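Local coordinates for A-type flavoprotein (Giardia intestinalis, PDB 2Q9U) that probably transfers electrons from bound flavin mononucleotide to a diiron centre, where this flavodiiron protein scavenges oxygen for the parasite, at residues M83-K95 with Q113-A125. Residues are numbered along the deposited sequence; the frame is centred on the assembly and turned at random.
Sequences MNHAEGDHASSLK and QEHLKILYGMEKA. With FEO (mu-oxo-diiron), chain G.
His115 meets Ala86 through its CB, 3.6 Å from the alanine CB; its imidazole is not part of that touch, and ND1 is hydrogen-bonded to Asp155 OD2. Leu116 divides its methyls: CD1 lies 4.0 Å from Met83 CB, while CD2 lies 4.0 Å from Ala86 CB and 3.9 Å from Ala91 CB. Leu119 brings CD1 to 3.6 Å from Ala86 O and lays its own CB over the centre of one Tyr120 ring face. The loop packed here carries the HxExDH signature of the metallo-beta-lactamase-like domain. His85 NE2 and Glu87 OE1 bind one iron, Asp89 OD2 and His90 NE2 the other, with Asp171, His152 and His230 completing the site; Glu87 OE2 is hydrogen-bonded to Tyr267 OH of the second subunit. Helix 110-120 thus backs the loop on the side where Ala86 and Ala91 point, whereas His85 and Glu87 start away from it. Tyr120, with CG anti to its carbonyl carbon (chi1 -59°), reaches into the loop; CE2 lies 3.5 Å from Ala91 CB, and OH donates to Ala86 O at 2.9 Å, although the hydroxyl position is less certain. Tyr120 O and Lys95 O each accept from one water, which also accepts from Met122 N. Met122 sets SD 4.0 Å from Leu94 CD1, their side chains crossing beside Phe106.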
loop_
_atom_site.group_PDB
_atom_site.type_symbol
_atom_site.label_atom_id
_atom_site.label_comp_id
_atom_site.label_asym_id
_atom_site.label_seq_id
_atom_site.Cartn_x
_atom_site.Cartn_y
_atom_site.Cartn_z
ATOM N N MET A 83 -24.231 25.705 -11.693
ATOM C CA MET A 83 -23.189 25.246 -10.767
ATOM C C MET A 83 -23.687 25.266 -9.329
ATOM O O MET A 83 -24.038 26.308 -8.810
ATOM C CB MET A 83 -21.919 26.120 -10.926
ATOM C CG MET A 83 -21.228 25.991 -12.301
ATOM S SD MET A 83 -20.715 24.318 -12.762
ATOM C CE MET A 83 -19.398 24.006 -11.585
ATOM N N ASN A 84 -23.741 24.085 -8.697
ATOM C CA ASN A 84 -24.319 23.942 -7.370
ATOM C C ASN A 84 -23.280 24.149 -6.290
ATOM O O ASN A 84 -23.635 24.310 -5.123
ATOM C CB ASN A 84 -24.886 22.518 -7.214
ATOM C CG ASN A 84 -26.166 22.311 -7.992
ATOM O OD1 ASN A 84 -26.267 21.396 -8.836
ATOM N ND2 ASN A 84 -27.146 23.143 -7.721
ATOM N N HIS A 85 -21.998 24.076 -6.667
ATOM C CA HIS A 85 -20.898 23.870 -5.684
ATOM C C HIS A 85 -19.574 24.151 -6.419
ATOM O O HIS A 85 -19.439 23.806 -7.587
ATOM C CB HIS A 85 -21.014 22.420 -5.191
ATOM C CG HIS A 85 -20.040 21.997 -4.127
ATOM N ND1 HIS A 85 -19.639 22.796 -3.081
ATOM C CD2 HIS A 85 -19.484 20.782 -3.901
ATOM C CE1 HIS A 85 -18.815 22.117 -2.295
ATOM N NE2 HIS A 85 -18.716 20.885 -2.762
ATOM N N ALA A 86 -18.614 24.797 -5.760
ATOM C CA ALA A 86 -17.412 25.242 -6.448
ATOM C C ALA A 86 -16.224 24.288 -6.253
ATOM O O ALA A 86 -15.154 24.507 -6.827
ATOM C CB ALA A 86 -17.030 26.656 -5.980
ATOM N N GLU A 87 -16.404 23.244 -5.437
ATOM C CA GLU A 87 -15.319 22.286 -5.198
ATOM C C GLU A 87 -14.832 21.659 -6.512
ATOM O O GLU A 87 -15.636 21.409 -7.438
ATOM C CB GLU A 87 -15.712 21.217 -4.155
ATOM C CG GLU A 87 -14.479 20.496 -3.554
ATOM C CD GLU A 87 -14.862 19.466 -2.538
ATOM O OE1 GLU A 87 -15.952 19.613 -1.943
ATOM O OE2 GLU A 87 -14.088 18.495 -2.365
ATOM N N GLY A 88 -13.514 21.447 -6.601
ATOM C CA GLY A 88 -12.860 20.964 -7.830
ATOM C C GLY A 88 -13.455 19.727 -8.487
ATOM O O GLY A 88 -13.480 19.625 -9.714
ATOM N N ASP A 89 -13.935 18.784 -7.688
ATOM C CA ASP A 89 -14.509 17.571 -8.251
ATOM C C ASP A 89 -15.733 17.813 -9.145
ATOM O O ASP A 89 -16.006 17.005 -10.021
ATOM C CB ASP A 89 -14.775 16.488 -7.197
ATOM C CG ASP A 89 -15.651 16.965 -6.036
ATOM O OD1 ASP A 89 -15.561 18.137 -5.629
ATOM O OD2 ASP A 89 -16.427 16.144 -5.510
ATOM N N HIS A 90 -16.450 18.915 -8.943
ATOM C CA HIS A 90 -17.571 19.256 -9.835
ATOM C C HIS A 90 -17.331 20.502 -10.654
ATOM O O HIS A 90 -18.255 20.994 -11.298
ATOM C CB HIS A 90 -18.826 19.497 -8.993
ATOM C CG HIS A 90 -19.022 18.435 -7.976
ATOM N ND1 HIS A 90 -19.421 17.170 -8.322
ATOM C CD2 HIS A 90 -18.766 18.407 -6.646
ATOM C CE1 HIS A 90 -19.425 16.403 -7.245
ATOM N NE2 HIS A 90 -19.041 17.135 -6.212
ATOM N N ALA A 91 -16.129 21.055 -10.606
ATOM C CA ALA A 91 -15.962 22.408 -11.146
ATOM C C ALA A 91 -14.664 22.682 -11.888
ATOM O O ALA A 91 -14.617 23.604 -12.701
ATOM C CB ALA A 91 -16.190 23.477 -10.014
ATOM N N SER A 92 -13.607 21.907 -11.616
ATOM C CA SER A 92 -12.284 22.356 -12.038
ATOM C C SER A 92 -12.038 22.322 -13.550
ATOM O O SER A 92 -11.136 23.033 -14.046
ATOM C CB SER A 92 -11.162 21.652 -11.278
ATOM O OG SER A 92 -11.192 20.255 -11.479
ATOM N N SER A 93 -12.846 21.549 -14.284
ATOM C CA SER A 93 -12.796 21.614 -15.770
ATOM C C SER A 93 -13.132 23.020 -16.284
ATOM O O SER A 93 -12.800 23.368 -17.413
ATOM C CB SER A 93 -13.750 20.600 -16.396
ATOM O OG SER A 93 -13.300 19.263 -16.227
ATOM N N LEU A 94 -13.820 23.829 -15.485
ATOM C CA LEU A 94 -14.181 25.159 -15.969
ATOM C C LEU A 94 -12.962 26.086 -16.120
ATOM O O LEU A 94 -12.986 26.999 -16.954
ATOM C CB LEU A 94 -15.245 25.811 -15.094
ATOM C CG LEU A 94 -16.594 25.095 -14.953
ATOM C CD1 LEU A 94 -17.522 25.926 -14.094
ATOM C CD2 LEU A 94 -17.200 24.746 -16.310
ATOM N N LYS A 95 -11.922 25.874 -15.312
ATOM C CA LYS A 95 -10.715 26.725 -15.395
ATOM C C LYS A 95 -10.237 26.905 -16.838
ATOM O O LYS A 95 -10.083 28.030 -17.316
ATOM C CB LYS A 95 -9.579 26.188 -14.519
ATOM C CG LYS A 95 -8.414 27.161 -14.401
ATOM C CD LYS A 95 -7.370 26.690 -13.402
ATOM C CE LYS A 95 -6.369 27.802 -13.112
ATOM N NZ LYS A 95 -5.895 28.521 -14.347
ATOM N N GLN A 113 -20.448 31.900 -7.113
ATOM C CA GLN A 113 -19.702 32.710 -8.082
ATOM C C GLN A 113 -18.364 33.230 -7.529
ATOM O O GLN A 113 -17.335 33.106 -8.191
ATOM C CB GLN A 113 -20.548 33.877 -8.597
ATOM C CG GLN A 113 -19.793 34.805 -9.585
ATOM C CD GLN A 113 -20.401 36.193 -9.635
ATOM O OE1 GLN A 113 -20.823 36.733 -8.608
ATOM N NE2 GLN A 113 -20.485 36.767 -10.839
ATOM N N GLU A 114 -18.387 33.787 -6.323
ATOM C CA GLU A 114 -17.162 34.238 -5.643
ATOM C C GLU A 114 -16.099 33.133 -5.550
ATOM O O GLU A 114 -14.919 33.369 -5.830
ATOM C CB GLU A 114 -17.515 34.768 -4.250
ATOM C CG GLU A 114 -18.261 36.108 -4.347
ATOM C CD GLU A 114 -18.852 36.609 -3.040
ATOM O OE1 GLU A 114 -18.990 35.833 -2.069
ATOM O OE2 GLU A 114 -19.180 37.817 -2.993
ATOM N N HIS A 115 -16.528 31.925 -5.177
ATOM C CA HIS A 115 -15.606 30.803 -5.020
ATOM C C HIS A 115 -15.106 30.291 -6.380
ATOM O O HIS A 115 -13.915 30.013 -6.529
ATOM C CB HIS A 115 -16.218 29.679 -4.154
ATOM C CG HIS A 115 -16.401 30.049 -2.707
ATOM N ND1 HIS A 115 -17.125 29.274 -1.825
ATOM C CD2 HIS A 115 -15.989 31.132 -1.998
ATOM C CE1 HIS A 115 -17.143 29.854 -0.636
ATOM N NE2 HIS A 115 -16.457 30.981 -0.713
ATOM N N LEU A 116 -16.005 30.167 -7.366
ATOM C CA LEU A 116 -15.606 29.773 -8.720
ATOM C C LEU A 116 -14.555 30.729 -9.311
ATOM O O LEU A 116 -13.567 30.308 -9.925
ATOM C CB LEU A 116 -16.828 29.731 -9.673
ATOM C CG LEU A 116 -17.809 28.575 -9.515
ATOM C CD1 LEU A 116 -19.111 28.838 -10.332
ATOM C CD2 LEU A 116 -17.170 27.240 -9.900
ATOM N N LYS A 117 -14.786 32.024 -9.152
ATOM C CA LYS A 117 -13.808 32.998 -9.661
ATOM C C LYS A 117 -12.449 32.906 -8.964
ATOM O O LYS A 117 -11.408 32.982 -9.626
ATOM C CB LYS A 117 -14.359 34.419 -9.564
ATOM C CG LYS A 117 -15.420 34.802 -10.551
ATOM C CD LYS A 117 -15.938 36.195 -10.150
ATOM C CE LYS A 117 -17.033 36.689 -11.057
ATOM N NZ LYS A 117 -17.464 38.095 -10.700
ATOM N N ILE A 118 -12.439 32.713 -7.648
ATOM C CA ILE A 118 -11.160 32.644 -6.903
ATOM C C ILE A 118 -10.381 31.384 -7.276
ATOM O O ILE A 118 -9.154 31.416 -7.464
ATOM C CB ILE A 118 -11.373 32.685 -5.376
ATOM C CG1 ILE A 118 -11.838 34.079 -4.950
ATOM C CG2 ILE A 118 -10.045 32.400 -4.653
ATOM C CD1 ILE A 118 -12.282 34.154 -3.525
ATOM N N LEU A 119 -11.096 30.294 -7.447
ATOM C CA LEU A 119 -10.498 29.030 -7.773
ATOM C C LEU A 119 -10.050 28.908 -9.223
ATOM O O LEU A 119 -9.135 28.243 -9.520
ATOM C CB LEU A 119 -11.417 27.883 -7.404
ATOM C CG LEU A 119 -11.516 27.665 -5.912
ATOM C CD1 LEU A 119 -12.639 26.805 -5.526
ATOM C CD2 LEU A 119 -10.203 27.176 -5.355
ATOM N N TYR A 120 -10.768 29.544 -10.111
ATOM C CA TYR A 120 -10.774 29.035 -11.478
ATOM C C TYR A 120 -10.630 30.167 -12.489
ATOM O O TYR A 120 -10.331 29.933 -13.660
ATOM C CB TYR A 120 -12.057 28.247 -11.749
ATOM C CG TYR A 120 -12.256 27.065 -10.827
ATOM C CD1 TYR A 120 -11.229 26.161 -10.594
ATOM C CD2 TYR A 120 -13.473 26.854 -10.192
ATOM C CE1 TYR A 120 -11.407 25.079 -9.751
ATOM C CE2 TYR A 120 -13.661 25.775 -9.348
ATOM C CZ TYR A 120 -12.624 24.891 -9.132
ATOM O OH TYR A 120 -12.807 23.816 -8.293
ATOM N N GLY A 121 -10.844 31.395 -12.029
ATOM C CA GLY A 121 -10.699 32.564 -12.878
ATOM C C GLY A 121 -12.009 32.959 -13.529
ATOM O O GLY A 121 -12.740 33.804 -12.996
ATOM N N MET A 122 -12.293 32.319 -14.663
ATOM C CA MET A 122 -13.517 32.517 -15.450
ATOM C C MET A 122 -13.757 34.004 -15.691
ATOM O O MET A 122 -14.879 34.499 -15.566
ATOM C CB MET A 122 -14.735 31.855 -14.766
ATOM C CG MET A 122 -14.547 30.315 -14.585
ATOM S SD MET A 122 -15.913 29.543 -13.684
ATOM C CE MET A 122 -17.294 29.901 -14.765
ATOM N N GLU A 123 -12.671 34.700 -16.034
ATOM C CA GLU A 123 -12.689 36.156 -16.132
ATOM C C GLU A 123 -13.679 36.680 -17.158
ATOM O O GLU A 123 -14.262 37.744 -16.952
ATOM C CB GLU A 123 -11.277 36.706 -16.412
ATOM C CG GLU A 123 -10.308 36.577 -15.210
ATOM C CD GLU A 123 -9.636 35.198 -15.076
ATOM O OE1 GLU A 123 -9.939 34.266 -15.870
ATOM O OE2 GLU A 123 -8.791 35.058 -14.156
ATOM N N LYS A 124 -13.862 35.959 -18.258
ATOM C CA LYS A 124 -14.776 36.411 -19.316
ATOM C C LYS A 124 -16.163 35.742 -19.299
ATOM O O LYS A 124 -16.955 35.931 -20.225
ATOM C CB LYS A 124 -14.131 36.284 -20.702
ATOM N N ALA A 125 -16.464 34.999 -18.234
ATOM C CA ALA A 125 -17.781 34.358 -18.100
ATOM C C ALA A 125 -18.939 35.351 -17.984
ATOM O O ALA A 125 -18.791 36.432 -17.386
ATOM C CB ALA A 125 -17.786 33.398 -16.903
HETATM FE FE1 FEO G . -18.156 16.277 -4.391
HETATM FE FE2 FEO G . -17.926 18.835 -2.077
HETATM O O FEO G . -17.566 17.958 -3.899
HETATM O O HOH W 1 -10.160 30.508 -16.206
#